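Local coordinates for protein pullulanase (Klebsiella oxytoca, PDB 2YOC) that hydrolyses the alpha-1,6-glucosidic linkages of pullulan and related branched alpha-glucans, and is exported by a type 2 secretion system, at residues 65-70 against 111-116; 73-78 against 102-107; 171-176 against 235-240; 778-783 against 806-811; 856-861 against 950-955. One frame throughout, in Å; residues are numbered along the deposited sequence.

Contact 1 of 5, residues 65-70 against 111-116; sequences LYLWNN and INVIVR
N112 gives its side-chain amide nitrogen to two acceptors on segment 65-70. N112 ND2 lies 3.0 Å from W68 O and 3.1 Å from N70 OD1, and both acceptors sit near the plane of the N112 amide. The N70 amide stands almost at right angles to it, and ND2 arrives above the N70 carbonyl plane. N70 OD1 also takes the backbone N of C73. Further along, Y66 and I114 form an antiparallel hydrogen-bonded pair. Y66 N is 2.9 Å from I114 O, and I114 N is 3.2 Å from Y66 O.

The N112 amide stacks on the W68 indole with planes 15° apart. N112 CB stands 3.7 Å from the centroid of the five-membered ring. I114 CD1 meets the Y66 ring at its edge, 3.9 Å from Y66 CD2. R116 lies beside Y66 and bonds W83 O.

On the other face, L67 CD2 rests 3.9 Å from V113 CG2, and L65 packs on V113 and V115. That face is aliphatic and turned to I102. The face of Y66, W68, N112 and I114 mixes aromatic, polar and aliphatic groups and meets the second subunit. There the N112 amide ties W68 O and N70 OD1 together where the strand gives way to loop.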
# COMPACT_ATOMS: atom_id res chain seq x y z
N LEU B 65 16.35 -52.59 3.61
CA LEU B 65 16.50 -52.24 2.21
C LEU B 65 15.16 -52.19 1.52
O LEU B 65 14.42 -53.18 1.55
CB LEU B 65 17.37 -53.25 1.44
CG LEU B 65 18.65 -53.77 2.05
CD1 LEU B 65 19.29 -54.73 1.12
CD2 LEU B 65 19.62 -52.64 2.39
N TYR B 66 14.86 -51.06 0.84
CA TYR B 66 13.65 -51.01 0.03
C TYR B 66 14.08 -51.58 -1.33
O TYR B 66 14.82 -50.93 -2.08
CB TYR B 66 13.02 -49.60 -0.09
CG TYR B 66 11.78 -49.58 -0.97
CD1 TYR B 66 10.56 -50.07 -0.51
CD2 TYR B 66 11.84 -49.10 -2.28
CE1 TYR B 66 9.43 -50.09 -1.32
CE2 TYR B 66 10.71 -49.10 -3.10
CZ TYR B 66 9.50 -49.59 -2.61
OH TYR B 66 8.39 -49.58 -3.42
N LEU B 67 13.69 -52.84 -1.58
CA LEU B 67 14.01 -53.58 -2.80
C LEU B 67 12.77 -53.64 -3.71
O LEU B 67 11.65 -53.77 -3.20
CB LEU B 67 14.58 -54.95 -2.44
CG LEU B 67 15.92 -54.92 -1.69
CD1 LEU B 67 15.99 -56.01 -0.65
CD2 LEU B 67 17.09 -55.03 -2.64
N TRP B 68 12.97 -53.46 -5.04
CA TRP B 68 11.88 -53.36 -6.02
C TRP B 68 12.30 -53.64 -7.45
O TRP B 68 13.38 -53.22 -7.88
CB TRP B 68 11.24 -51.96 -5.93
CG TRP B 68 12.22 -50.82 -6.06
CD1 TRP B 68 13.16 -50.43 -5.16
CD2 TRP B 68 12.34 -49.94 -7.18
NE1 TRP B 68 13.89 -49.38 -5.65
CE2 TRP B 68 13.39 -49.04 -6.88
CE3 TRP B 68 11.66 -49.82 -8.40
CZ2 TRP B 68 13.79 -48.05 -7.77
CZ3 TRP B 68 12.05 -48.83 -9.27
CH2 TRP B 68 13.10 -47.95 -8.96
N ASN B 69 11.40 -54.29 -8.21
CA ASN B 69 11.58 -54.65 -9.61
C ASN B 69 11.02 -53.60 -10.59
O ASN B 69 9.85 -53.20 -10.48
CB ASN B 69 10.91 -56.02 -9.88
CG ASN B 69 11.73 -57.23 -9.53
OD1 ASN B 69 12.94 -57.26 -9.74
ND2 ASN B 69 11.08 -58.29 -9.09
N ASN B 70 11.85 -53.18 -11.57
CA ASN B 70 11.47 -52.23 -12.62
C ASN B 70 12.00 -52.65 -14.00
O ASN B 70 12.85 -53.54 -14.07
CB ASN B 70 11.78 -50.76 -12.24
CG ASN B 70 13.17 -50.20 -12.55
OD1 ASN B 70 14.16 -50.91 -12.73
ND2 ASN B 70 13.27 -48.87 -12.55
N ILE B 111 19.86 -55.14 -9.97
CA ILE B 111 18.87 -54.99 -8.90
C ILE B 111 18.80 -53.54 -8.38
O ILE B 111 19.82 -52.84 -8.38
CB ILE B 111 19.14 -56.00 -7.75
CG1 ILE B 111 20.61 -55.91 -7.26
CG2 ILE B 111 18.76 -57.42 -8.18
CD1 ILE B 111 20.93 -56.50 -5.86
N ASN B 112 17.60 -53.09 -7.92
CA ASN B 112 17.38 -51.75 -7.35
C ASN B 112 17.39 -51.81 -5.81
O ASN B 112 16.47 -52.36 -5.21
CB ASN B 112 16.06 -51.11 -7.82
CG ASN B 112 15.90 -50.95 -9.30
OD1 ASN B 112 16.51 -50.07 -9.93
ND2 ASN B 112 15.01 -51.73 -9.87
N VAL B 113 18.44 -51.23 -5.19
CA VAL B 113 18.58 -51.21 -3.73
C VAL B 113 18.54 -49.77 -3.19
O VAL B 113 19.25 -48.89 -3.68
CB VAL B 113 19.87 -51.92 -3.24
CG1 VAL B 113 19.78 -52.28 -1.76
CG2 VAL B 113 20.19 -53.16 -4.07
N ILE B 114 17.70 -49.55 -2.18
CA ILE B 114 17.62 -48.28 -1.46
C ILE B 114 17.94 -48.67 -0.04
O ILE B 114 17.16 -49.38 0.61
CB ILE B 114 16.30 -47.49 -1.61
CG1 ILE B 114 16.09 -47.02 -3.07
CG2 ILE B 114 16.29 -46.28 -0.66
CD1 ILE B 114 14.66 -46.74 -3.47
N VAL B 115 19.12 -48.27 0.41
CA VAL B 115 19.60 -48.56 1.75
C VAL B 115 18.98 -47.54 2.73
O VAL B 115 19.07 -46.34 2.50
CB VAL B 115 21.15 -48.59 1.74
CG1 VAL B 115 21.72 -48.67 3.16
CG2 VAL B 115 21.67 -49.75 0.88
N ARG B 116 18.29 -48.04 3.77
CA ARG B 116 17.58 -47.19 4.74
C ARG B 116 17.79 -47.55 6.22
O ARG B 116 18.19 -48.66 6.55
CB ARG B 116 16.06 -47.22 4.45
CG ARG B 116 15.61 -46.77 3.08
CD ARG B 116 14.10 -46.70 3.03
NE ARG B 116 13.46 -48.02 2.92
CZ ARG B 116 12.22 -48.29 3.31
NH1 ARG B 116 11.47 -47.35 3.87
NH2 ARG B 116 11.73 -49.51 3.17

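Contact 2 of 5, residues 73-78 against 102-107; sequences CDALSA and IPLNKE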
# COMPACT_ATOMS: atom_id res chain seq x y z
N CYS B 73 16.11 -52.72 -13.82
CA CYS B 73 16.64 -53.74 -12.90
C CYS B 73 15.54 -54.65 -12.31
O CYS B 73 14.96 -54.34 -11.26
CB CYS B 73 17.50 -53.10 -11.81
SG CYS B 73 19.01 -52.27 -12.40
N ASP B 74 15.30 -55.78 -12.99
CA ASP B 74 14.24 -56.76 -12.67
C ASP B 74 14.69 -58.15 -12.13
O ASP B 74 13.83 -59.02 -11.91
CB ASP B 74 13.27 -56.90 -13.86
CG ASP B 74 13.90 -57.07 -15.25
OD1 ASP B 74 15.15 -57.20 -15.34
OD2 ASP B 74 13.15 -57.06 -16.25
N ALA B 75 16.01 -58.34 -11.88
CA ALA B 75 16.57 -59.62 -11.41
C ALA B 75 16.19 -60.07 -9.97
O ALA B 75 16.51 -61.20 -9.59
CB ALA B 75 18.08 -59.63 -11.61
N LEU B 76 15.48 -59.21 -9.20
CA LEU B 76 15.03 -59.50 -7.82
C LEU B 76 14.02 -60.65 -7.76
O LEU B 76 13.26 -60.88 -8.71
CB LEU B 76 14.41 -58.25 -7.17
CG LEU B 76 15.33 -57.09 -6.85
CD1 LEU B 76 15.24 -55.99 -7.91
CD2 LEU B 76 15.01 -56.52 -5.52
N SER B 77 13.99 -61.35 -6.62
CA SER B 77 13.03 -62.42 -6.38
C SER B 77 12.18 -62.02 -5.19
O SER B 77 12.70 -61.86 -4.08
CB SER B 77 13.75 -63.75 -6.15
OG SER B 77 12.89 -64.74 -5.62
N ALA B 78 10.87 -61.79 -5.44
CA ALA B 78 9.86 -61.37 -4.47
C ALA B 78 10.20 -60.09 -3.67
O ALA B 78 10.45 -60.16 -2.45
CB ALA B 78 9.48 -62.53 -3.55
N ILE B 102 20.26 -61.12 -0.39
CA ILE B 102 19.12 -60.85 -1.27
C ILE B 102 18.86 -62.00 -2.26
O ILE B 102 19.76 -62.33 -3.04
CB ILE B 102 19.24 -59.46 -1.96
CG1 ILE B 102 19.27 -58.32 -0.92
CG2 ILE B 102 18.12 -59.21 -2.98
CD1 ILE B 102 20.28 -57.31 -1.18
N PRO B 103 17.64 -62.59 -2.27
CA PRO B 103 17.35 -63.68 -3.22
C PRO B 103 17.11 -63.19 -4.65
O PRO B 103 16.41 -62.19 -4.87
CB PRO B 103 16.12 -64.36 -2.63
CG PRO B 103 15.43 -63.27 -1.86
CD PRO B 103 16.47 -62.28 -1.42
N LEU B 104 17.69 -63.89 -5.62
CA LEU B 104 17.58 -63.52 -7.02
C LEU B 104 16.71 -64.44 -7.87
O LEU B 104 16.44 -65.58 -7.49
CB LEU B 104 18.96 -63.40 -7.65
CG LEU B 104 19.56 -62.02 -7.59
CD1 LEU B 104 20.93 -62.06 -7.05
CD2 LEU B 104 19.62 -61.41 -8.89
N ASN B 105 16.26 -63.91 -9.01
CA ASN B 105 15.47 -64.58 -10.03
C ASN B 105 16.48 -65.10 -11.09
O ASN B 105 16.49 -66.30 -11.41
CB ASN B 105 14.40 -63.59 -10.57
CG ASN B 105 14.04 -63.56 -12.05
OD1 ASN B 105 14.68 -64.16 -12.93
ND2 ASN B 105 13.02 -62.78 -12.36
N LYS B 106 17.36 -64.20 -11.57
CA LYS B 106 18.41 -64.48 -12.55
C LYS B 106 19.78 -63.92 -12.09
O LYS B 106 19.84 -62.81 -11.56
CB LYS B 106 18.03 -63.95 -13.96
CG LYS B 106 17.71 -62.46 -14.05
CD LYS B 106 17.49 -62.00 -15.48
CE LYS B 106 17.27 -60.50 -15.59
NZ LYS B 106 16.00 -60.07 -14.93
N GLU B 107 20.87 -64.70 -12.33
CA GLU B 107 22.25 -64.32 -12.00
C GLU B 107 22.80 -63.20 -12.92
O GLU B 107 23.88 -62.65 -12.66
CB GLU B 107 23.18 -65.55 -12.00
CG GLU B 107 23.08 -66.43 -10.77
CD GLU B 107 24.24 -67.40 -10.57
OE1 GLU B 107 24.70 -68.00 -11.57
OE2 GLU B 107 24.69 -67.55 -9.41
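Residues 74-77 and 103-106 run 133° apart, and their backbones are bridged once, at L76 and L104. Two bonds make this bridge. N105 N gives a nearly straight bond to A75 O, at 2.8 Å. S77 N reaches P103 O at 3.1 Å and is more bent, with an N-H...O angle of 137°.

Among the side chains the charged link is a salt bridge, D74 OD1 to K106 NZ at 3.0 Å. The ammonium comes from above the carboxylate plane. The K106 chain is extended as far as CE and bends at its last torsion (chi4 -66°), which turns NZ to D74. On the way, K106 CG passes 3.8 Å from A75 CB, so the lysine's aliphatic part lies along the alanine. A75 CB also meets L104 CD2 at 3.6 Å. S77 CB sits 3.3 Å from P103 O, and N105 CB sits 3.3 Å from A75 O.

L76 is turned away from 102-107; its side chain touches L67 and I111. A75 and L104 also touch I111, which makes an apolar cluster around it. C73, the first residue of 73-78, is joined to C110 by a disulfide.

Strands 63-68 and 99-103 belong to different sheets. The contact therefore ties the loop that leaves one sheet to the end of an outermost strand of the other, consistent with a two-sheet, transthyretin-like pullulanase-associated domain.

Contact 3 of 5, residues 171-176 against 235-240; sequences DKNTLL and LPDNAN
L235 N donates a backbone hydrogen bond to N173 O across the two segments. The length from L235 N to N173 O is 2.8 Å, and the N-H...O angle is 152°. It carries on the pairing of L175 with F233 by one more step past the end of strand 232-234.

The apolar pair is L235 CD1 with L175 CB, 4.0 Å apart. The L235 methyls also lie against carbonyl oxygens, CD1 3.4 Å from N173 O and CD2 4.0 Å from K172 O. The rest of L175 leads away: its CG is anti to the backbone N (chi1 177°).

Within segment 171-176, polar bonds shape the turn that presents N173 O. D171 OD1 accepts from T174 N, three residues on, at 2.7 Å, an Asx motif; the N-H comes from above the carboxylate plane. A weak bond from N173 N also reaches D171 OD1. K172 N is held from outside by D274, and K172 O by W169 NE1.

The turn links strands 167-169 and 174-176, neighbours in the sheet of the pullulanase N2 domain. Strand 232-234 lies next to 174-176. L235 packs on W169 and L211 and P236 on L209, D171 touches Q219 and V220 of helix 218-223, and N240 is the N-cap residue before helix 241-244.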
# COMPACT_ATOMS: atom_id res chain seq x y z
N ASP B 171 44.32 -18.00 -1.16
CA ASP B 171 45.46 -17.12 -1.37
C ASP B 171 46.73 -17.89 -0.99
O ASP B 171 46.61 -18.94 -0.36
CB ASP B 171 45.32 -15.76 -0.63
CG ASP B 171 45.51 -15.78 0.88
OD1 ASP B 171 46.50 -16.35 1.35
OD2 ASP B 171 44.74 -15.08 1.57
N LYS B 172 47.93 -17.36 -1.37
CA LYS B 172 49.24 -17.96 -1.11
C LYS B 172 49.35 -18.55 0.32
O LYS B 172 49.75 -19.70 0.48
CB LYS B 172 50.35 -16.93 -1.35
CG LYS B 172 50.64 -16.58 -2.82
CD LYS B 172 51.05 -15.08 -2.99
CE LYS B 172 51.94 -14.80 -4.18
NZ LYS B 172 51.95 -13.35 -4.54
N ASN B 173 48.93 -17.78 1.33
CA ASN B 173 49.01 -18.12 2.76
C ASN B 173 47.77 -18.78 3.42
O ASN B 173 47.90 -19.36 4.50
CB ASN B 173 49.33 -16.84 3.52
CG ASN B 173 50.31 -17.00 4.65
OD1 ASN B 173 51.23 -17.84 4.62
ND2 ASN B 173 50.18 -16.13 5.63
N THR B 174 46.58 -18.64 2.83
CA THR B 174 45.32 -19.06 3.45
C THR B 174 44.59 -20.26 2.85
O THR B 174 44.35 -20.33 1.65
CB THR B 174 44.44 -17.83 3.65
OG1 THR B 174 45.22 -16.84 4.33
CG2 THR B 174 43.18 -18.11 4.42
N LEU B 175 44.19 -21.17 3.73
CA LEU B 175 43.42 -22.35 3.38
C LEU B 175 42.15 -22.31 4.26
O LEU B 175 42.24 -22.25 5.50
CB LEU B 175 44.27 -23.62 3.62
CG LEU B 175 43.67 -25.03 3.40
CD1 LEU B 175 42.91 -25.52 4.58
CD2 LEU B 175 42.90 -25.16 2.11
N LEU B 176 40.97 -22.27 3.61
CA LEU B 176 39.69 -22.22 4.31
C LEU B 176 39.07 -23.58 4.35
O LEU B 176 38.95 -24.24 3.31
CB LEU B 176 38.70 -21.20 3.73
CG LEU B 176 39.19 -19.77 3.60
CD1 LEU B 176 38.22 -18.97 2.78
CD2 LEU B 176 39.40 -19.12 4.95
N LEU B 235 49.31 -21.05 6.28
CA LEU B 235 50.28 -22.03 5.76
C LEU B 235 51.64 -21.64 6.30
O LEU B 235 51.84 -20.45 6.55
CB LEU B 235 50.33 -21.99 4.22
CG LEU B 235 49.51 -23.02 3.46
CD1 LEU B 235 48.07 -22.54 3.25
CD2 LEU B 235 50.13 -23.32 2.11
N PRO B 236 52.64 -22.57 6.41
CA PRO B 236 53.98 -22.16 6.87
C PRO B 236 54.63 -21.15 5.92
O PRO B 236 54.21 -21.02 4.77
CB PRO B 236 54.76 -23.47 6.94
CG PRO B 236 54.03 -24.40 6.08
CD PRO B 236 52.60 -24.03 6.15
N ASP B 237 55.63 -20.40 6.41
CA ASP B 237 56.30 -19.41 5.57
C ASP B 237 57.25 -20.04 4.55
O ASP B 237 57.44 -19.49 3.46
CB ASP B 237 56.98 -18.32 6.40
CG ASP B 237 56.00 -17.51 7.23
OD1 ASP B 237 54.88 -17.22 6.71
OD2 ASP B 237 56.34 -17.16 8.38
N ASN B 238 57.77 -21.24 4.87
CA ASN B 238 58.65 -22.03 4.01
C ASN B 238 57.89 -22.67 2.83
O ASN B 238 58.54 -23.23 1.94
CB ASN B 238 59.39 -23.11 4.82
CG ASN B 238 58.49 -24.20 5.37
OD1 ASN B 238 57.91 -24.07 6.46
ND2 ASN B 238 58.36 -25.32 4.64
N ALA B 239 56.55 -22.63 2.84
CA ALA B 239 55.73 -23.25 1.79
C ALA B 239 56.08 -22.77 0.37
O ALA B 239 56.17 -21.57 0.11
CB ALA B 239 54.25 -23.05 2.08
N ASN B 240 56.35 -23.74 -0.52
CA ASN B 240 56.66 -23.51 -1.92
C ASN B 240 55.35 -23.66 -2.69
O ASN B 240 55.05 -24.72 -3.25
CB ASN B 240 57.73 -24.49 -2.42
CG ASN B 240 58.11 -24.34 -3.87
OD1 ASN B 240 57.77 -23.36 -4.57
ND2 ASN B 240 58.86 -25.33 -4.34

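Contact 4 of 5, residues 778-783 against 806-811; sequences GNLADF and GYAADP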
# COMPACT_ATOMS: atom_id res chain seq x y z
N GLY B 778 9.48 2.88 -21.31
CA GLY B 778 10.83 2.38 -21.07
C GLY B 778 11.14 1.80 -19.71
O GLY B 778 12.27 1.91 -19.25
N ASN B 779 10.14 1.18 -19.04
CA ASN B 779 10.27 0.52 -17.73
C ASN B 779 11.23 1.20 -16.72
O ASN B 779 12.17 0.59 -16.22
CB ASN B 779 10.56 -0.97 -17.90
CG ASN B 779 10.05 -1.77 -16.75
OD1 ASN B 779 8.84 -1.96 -16.57
ND2 ASN B 779 10.93 -2.16 -15.88
N LEU B 780 10.99 2.48 -16.45
CA LEU B 780 11.84 3.28 -15.57
C LEU B 780 11.45 3.20 -14.09
O LEU B 780 10.28 3.18 -13.76
CB LEU B 780 11.88 4.73 -16.05
CG LEU B 780 12.31 4.95 -17.50
CD1 LEU B 780 12.16 6.41 -17.91
CD2 LEU B 780 13.73 4.50 -17.74
N ALA B 781 12.43 3.19 -13.21
CA ALA B 781 12.22 3.11 -11.78
C ALA B 781 11.64 4.39 -11.21
O ALA B 781 11.00 4.34 -10.16
CB ALA B 781 13.54 2.81 -11.09
N ASP B 782 11.89 5.52 -11.84
CA ASP B 782 11.46 6.80 -11.29
C ASP B 782 10.25 7.47 -11.96
O ASP B 782 9.75 8.51 -11.49
CB ASP B 782 12.65 7.78 -11.11
CG ASP B 782 13.71 7.24 -10.19
OD1 ASP B 782 13.35 6.73 -9.09
OD2 ASP B 782 14.89 7.24 -10.59
N PHE B 783 9.77 6.86 -13.06
CA PHE B 783 8.62 7.33 -13.82
C PHE B 783 7.35 7.23 -12.98
O PHE B 783 6.99 6.15 -12.52
CB PHE B 783 8.49 6.53 -15.13
CG PHE B 783 7.42 7.07 -16.04
CD1 PHE B 783 7.69 8.11 -16.92
CD2 PHE B 783 6.12 6.57 -15.98
CE1 PHE B 783 6.69 8.62 -17.75
CE2 PHE B 783 5.13 7.08 -16.81
CZ PHE B 783 5.42 8.09 -17.71
N GLY B 806 9.27 -1.27 -12.51
CA GLY B 806 10.24 -0.39 -13.16
C GLY B 806 11.57 -0.52 -12.45
O GLY B 806 11.59 -0.67 -11.23
N TYR B 807 12.67 -0.50 -13.21
CA TYR B 807 14.02 -0.67 -12.65
C TYR B 807 15.11 0.16 -13.29
O TYR B 807 16.19 0.30 -12.69
CB TYR B 807 14.47 -2.16 -12.64
CG TYR B 807 14.51 -2.81 -14.00
CD1 TYR B 807 15.63 -2.70 -14.81
CD2 TYR B 807 13.45 -3.58 -14.46
CE1 TYR B 807 15.68 -3.31 -16.07
CE2 TYR B 807 13.49 -4.23 -15.70
CZ TYR B 807 14.61 -4.10 -16.49
OH TYR B 807 14.65 -4.74 -17.71
N ALA B 808 14.86 0.65 -14.54
CA ALA B 808 15.85 1.34 -15.34
C ALA B 808 16.04 2.81 -15.05
O ALA B 808 15.13 3.46 -14.55
CB ALA B 808 15.56 1.13 -16.80
N ALA B 809 17.24 3.34 -15.42
CA ALA B 809 17.54 4.77 -15.33
C ALA B 809 17.19 5.43 -16.65
O ALA B 809 16.66 6.53 -16.63
CB ALA B 809 19.00 5.00 -15.03
N ASP B 810 17.45 4.76 -17.79
CA ASP B 810 17.12 5.29 -19.13
C ASP B 810 16.42 4.19 -19.96
O ASP B 810 16.70 3.01 -19.74
CB ASP B 810 18.39 5.81 -19.87
CG ASP B 810 19.17 6.87 -19.13
OD1 ASP B 810 18.81 8.07 -19.24
OD2 ASP B 810 20.16 6.51 -18.44
N PRO B 811 15.53 4.54 -20.91
CA PRO B 811 14.88 3.47 -21.70
C PRO B 811 15.85 2.61 -22.52
O PRO B 811 15.47 1.54 -23.01
CB PRO B 811 13.90 4.24 -22.62
CG PRO B 811 14.43 5.63 -22.68
CD PRO B 811 15.07 5.88 -21.32
O HOH W 1 14.20 5.80 -13.67
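N779 to A781 and G806 to A808 meet as two buried loops joined mainly through their backbones. The first follows helix 762-776, and the second leads into barrel strand 814-816. G778 is the C-prime residue of a Schellman motif that ends the helix.

N779 O accepts two bonds, Y807 N at 3.2 Å and A808 N at 3.2 Å. A808 N lies in the carbonyl plane; Y807 N stands above it. In return, A781 N meets A808 O on a lone pair at 3.0 Å, with an angle of 169°. A808 O also accepts from a water, 2.7 Å away, which accepts a hydrogen bond from D782 N.

L780 carries the apolar packing. Its CD2 lies 3.9 Å from A808 CB and 4.1 Å from P811 CD. The N779 and Y807 side chains cross at about a right angle, amide and ring planes 60° apart, with N779 ND2 3.2 Å from Y807 CD2. N779 ND2 bonds G805 O, and Y807 OH bonds T719 OG1. The CA atoms of G806 and G778 sit close to L780 O and P811, respectively.

Two carbonyls, N779 O and A808 O, each hold two donors. The grip thus rests largely on main-chain groups that would otherwise be costly to bury, and the water satisfies part of the D782 backbone.

Contact 5 of 5, residues 856-861 against 950-955; sequences LGQGIA and FTLGDG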
# COMPACT_ATOMS: atom_id res chain seq x y z
N LEU B 856 5.98 0.75 -30.51
CA LEU B 856 5.70 2.16 -30.25
C LEU B 856 6.11 2.67 -28.84
O LEU B 856 5.78 3.79 -28.44
CB LEU B 856 4.25 2.55 -30.63
CG LEU B 856 3.84 2.22 -32.09
CD1 LEU B 856 2.37 2.31 -32.25
CD2 LEU B 856 4.54 3.12 -33.11
N GLY B 857 6.90 1.87 -28.13
CA GLY B 857 7.36 2.22 -26.80
C GLY B 857 8.79 2.71 -26.73
O GLY B 857 9.63 2.28 -27.53
N GLN B 858 9.07 3.57 -25.73
CA GLN B 858 10.36 4.20 -25.47
C GLN B 858 11.55 3.25 -25.33
O GLN B 858 12.68 3.66 -25.62
CB GLN B 858 10.29 5.19 -24.28
CG GLN B 858 9.34 6.39 -24.50
CD GLN B 858 9.64 7.21 -25.74
OE1 GLN B 858 10.76 7.63 -25.99
NE2 GLN B 858 8.62 7.46 -26.53
N GLY B 859 11.31 2.01 -24.89
CA GLY B 859 12.37 1.01 -24.72
C GLY B 859 12.83 0.44 -26.06
O GLY B 859 12.18 0.66 -27.08
N ILE B 860 13.94 -0.29 -26.06
CA ILE B 860 14.45 -0.90 -27.28
C ILE B 860 13.53 -2.04 -27.76
O ILE B 860 13.16 -2.92 -27.00
CB ILE B 860 15.93 -1.29 -27.13
CG1 ILE B 860 16.78 0.01 -27.00
CG2 ILE B 860 16.41 -2.19 -28.29
CD1 ILE B 860 18.17 -0.15 -26.45
N ALA B 861 13.12 -1.96 -29.03
CA ALA B 861 12.23 -2.92 -29.67
C ALA B 861 13.01 -4.13 -30.12
O ALA B 861 13.98 -4.01 -30.87
CB ALA B 861 11.55 -2.27 -30.85
N PHE B 950 9.32 9.14 -30.42
CA PHE B 950 9.11 7.72 -30.10
C PHE B 950 10.32 7.10 -29.39
O PHE B 950 10.17 6.09 -28.69
CB PHE B 950 8.88 6.93 -31.39
CG PHE B 950 7.50 7.08 -31.94
CD1 PHE B 950 6.40 6.53 -31.28
CD2 PHE B 950 7.28 7.76 -33.14
CE1 PHE B 950 5.11 6.66 -31.81
CE2 PHE B 950 5.99 7.89 -33.65
CZ PHE B 950 4.92 7.34 -32.99
N THR B 951 11.52 7.65 -29.65
CA THR B 951 12.81 7.14 -29.19
C THR B 951 13.63 8.23 -28.48
O THR B 951 14.69 8.64 -28.97
CB THR B 951 13.55 6.53 -30.38
OG1 THR B 951 13.79 7.56 -31.36
CG2 THR B 951 12.80 5.34 -31.00
N LEU B 952 13.11 8.71 -27.33
CA LEU B 952 13.72 9.78 -26.54
C LEU B 952 15.10 9.44 -25.99
O LEU B 952 15.91 10.36 -25.81
CB LEU B 952 12.80 10.28 -25.43
CG LEU B 952 11.50 11.00 -25.81
CD1 LEU B 952 10.64 11.25 -24.58
CD2 LEU B 952 11.78 12.32 -26.51
N GLY B 953 15.35 8.15 -25.70
CA GLY B 953 16.64 7.70 -25.18
C GLY B 953 16.98 8.04 -23.73
O GLY B 953 17.39 7.15 -22.98
N ASP B 954 16.90 9.34 -23.33
CA ASP B 954 17.22 9.75 -21.95
C ASP B 954 16.03 9.58 -21.01
O ASP B 954 14.95 10.10 -21.31
CB ASP B 954 17.69 11.20 -21.89
CG ASP B 954 19.11 11.46 -22.33
OD1 ASP B 954 20.03 11.33 -21.48
OD2 ASP B 954 19.31 11.88 -23.51
N GLY B 955 16.23 8.93 -19.86
CA GLY B 955 15.19 8.79 -18.85
C GLY B 955 14.53 10.10 -18.45
O GLY B 955 13.31 10.16 -18.29
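Q858 reaches across to L952 with its side-chain amide. L952 N bonds Q858 OE1 at 2.9 Å, nearly along the C=O axis and close to straight at 168°. L952 CB lies 3.4 Å from Q858 OE1, next to the bond its own N makes. The other end of the amide, Q858 NE2, bonds L949 O. One glutamine thus grips the backbone at two points on either side of F950. The bend at its second torsion (chi2 -57°) folds the amide back to this position. F950 O lies close to Q858 NE2, at 3.0 Å, but the angle is poor for a bond.

L856 follows helix 840-855. From there the segment leads into strand 860-864, the last strand of the eight-stranded parallel barrel. Segment 950-955 comes after helix 927-945 and enters helix 955-961. The contact therefore seats the turn between barrel helix and strand against the connection to the C-terminal region. R944 reinforces that turn by bonding G857 O and G859 O.

Apolar contact lies to the side of the amide. L856 CD2 meets F950 CE1 at 3.8 Å, obliquely to the ring, the leucine running alongside the phenylalanine. V999 touches both, and L997 touches F950. The L952 side chain packs on A957 and V958.

In the fold
From the N terminus, contact 1 closes a loop of 40 residues, and contact 2 lies nested inside it. The two touch. Contact 1 pairs neighbouring strands of one sheet, and contact 2 joins the loop after strand 63-68 to a strand of a second sheet. Contact 3 opens only after contact 1 has closed and joins the turn before strand 174-176 to the chain leaving strand 232-234, with its centre about 47 Å from that of contact 1. Contact 4 follows much later, binding the segment after helix 762-776 to the approach to barrel strand 814-816. Contact 5 comes next in series and joins the turn before the last barrel strand to the chain beyond helix 927-945. Contacts 4 and 5 touch through D810 with G955 and P811 with Q858.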